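Local coordinates for methylated RNA-binding protein 1 (Saccharomyces cerevisiae S288c, PDB 4RCM) that binds N6-methyladenosine-containing RNA through its YTH domain and lowers the stability of PHO4 mRNA, so regulating phosphate metabolism, at residues Phe120-Pro123 with Pro129-His132. Sequence-based numbering, arbitrary orientation.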
# COMPACT_ATOMS: atom_id res chain seq x y z
N PHE A 120 -15.46 1.89 -5.44
CA PHE A 120 -15.24 2.03 -3.99
C PHE A 120 -15.17 3.45 -3.49
O PHE A 120 -14.20 4.17 -3.78
CB PHE A 120 -13.97 1.32 -3.60
CG PHE A 120 -14.00 -0.12 -3.94
CD1 PHE A 120 -14.59 -1.03 -3.08
CD2 PHE A 120 -13.51 -0.56 -5.14
CE1 PHE A 120 -14.65 -2.36 -3.40
CE2 PHE A 120 -13.56 -1.90 -5.48
CZ PHE A 120 -14.12 -2.81 -4.60
N LEU A 121 -16.18 3.86 -2.72
CA LEU A 121 -16.34 5.23 -2.33
C LEU A 121 -15.97 5.34 -0.87
O LEU A 121 -16.29 4.44 -0.08
CB LEU A 121 -17.80 5.68 -2.60
CG LEU A 121 -18.25 5.32 -4.01
CD1 LEU A 121 -19.69 5.76 -4.29
CD2 LEU A 121 -17.30 5.92 -5.05
N ILE A 122 -15.26 6.40 -0.52
CA ILE A 122 -14.63 6.49 0.78
C ILE A 122 -15.28 7.56 1.66
O ILE A 122 -15.04 8.74 1.50
CB ILE A 122 -13.12 6.77 0.67
CG1 ILE A 122 -12.45 5.78 -0.30
CG2 ILE A 122 -12.46 6.73 2.05
CD1 ILE A 122 -12.63 4.31 0.08
N PRO A 123 -16.08 7.12 2.65
CA PRO A 123 -16.87 8.07 3.41
C PRO A 123 -16.11 9.30 3.95
O PRO A 123 -16.70 10.38 4.03
CB PRO A 123 -17.42 7.22 4.57
CG PRO A 123 -17.48 5.84 4.04
CD PRO A 123 -16.39 5.71 3.01
N PRO A 129 -14.39 8.28 -4.99
CA PRO A 129 -13.79 6.98 -5.24
C PRO A 129 -12.38 6.87 -4.65
O PRO A 129 -11.69 7.90 -4.46
CB PRO A 129 -13.70 6.91 -6.74
CG PRO A 129 -14.79 7.82 -7.21
CD PRO A 129 -14.84 8.93 -6.23
N ILE A 130 -11.95 5.62 -4.41
CA ILE A 130 -10.62 5.36 -3.87
C ILE A 130 -9.47 5.90 -4.76
O ILE A 130 -8.42 6.29 -4.27
CB ILE A 130 -10.41 3.85 -3.55
CG1 ILE A 130 -9.19 3.67 -2.65
CG2 ILE A 130 -10.31 3.04 -4.82
CD1 ILE A 130 -9.02 2.24 -2.16
N THR A 131 -9.69 5.93 -6.04
CA THR A 131 -8.72 6.50 -6.98
C THR A 131 -8.40 8.01 -6.78
O THR A 131 -7.40 8.51 -7.33
CB THR A 131 -9.24 6.30 -8.40
OG1 THR A 131 -10.59 6.75 -8.46
CG2 THR A 131 -9.19 4.83 -8.79
N HIS A 132 -9.25 8.71 -6.01
CA HIS A 132 -9.00 10.11 -5.62
C HIS A 132 -8.27 10.31 -4.29
O HIS A 132 -8.06 11.46 -3.84
CB HIS A 132 -10.34 10.86 -5.53
CG HIS A 132 -11.04 11.00 -6.84
ND1 HIS A 132 -11.57 12.19 -7.26
CD2 HIS A 132 -11.28 10.11 -7.83
CE1 HIS A 132 -12.12 12.03 -8.45
NE2 HIS A 132 -11.95 10.78 -8.82
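A two-stranded antiparallel ribbon in the YTH domain, strands 121-122 and 128-129, brings Leu121 opposite Pro129. The two form a non-hydrogen-bonded pair with their CA atoms 4.2 Å apart. Proline has no N-H to give, and this kind of pair needs none at that position. The backbone bonds fall on the neighbouring residues. Ile130 N donates to Phe120 O at 2.7 Å, in a bond bent at the hydrogen (134°). The same oxygen also receives a CA-H...O contact from Pro129 CA at 3.2 Å, so one N-H bond and a weaker CA-H...O contact meet there. On the other side of the pair, Ile122 and Lys128 are joined by backbone hydrogen bonds.

The side chains of Leu121 and Pro129 lie on one face of the ribbon. Leu121 CG stands anti to its carbonyl carbon (chi1 -50°). Its CD1 is anti to CA (chi2 -180°), which leaves CD2 as the branch that meets the proline. CD2 lies over the ring, 3.7 Å from Pro129 CA and N, and close to CG as well. Ile122 packs from the other face. Its CG1 lies 4.0 Å from Ile130 CA, and its CD1 approaches Ile130 CB at 4.3 Å. Phe120 CB also meets Ile130 CG2, while the phenyl ring leads away to helix 141-151, against Ile143 and Ile147.

Past the pair the chain turns at once into the 3-10 segment 130-132, closed by His132 N to Pro129 O at 3.0 Å. Buried Ile122 and Ile130 both rest on Ile139 of strand 138-139, an edge strand of the main sheet. The Ile130 side chain is about 8 Å from that of the m6A-binding Lys22. The pairing is that of a short antiparallel beta ribbon, running into a 3-10 turn beside the YTH sheet.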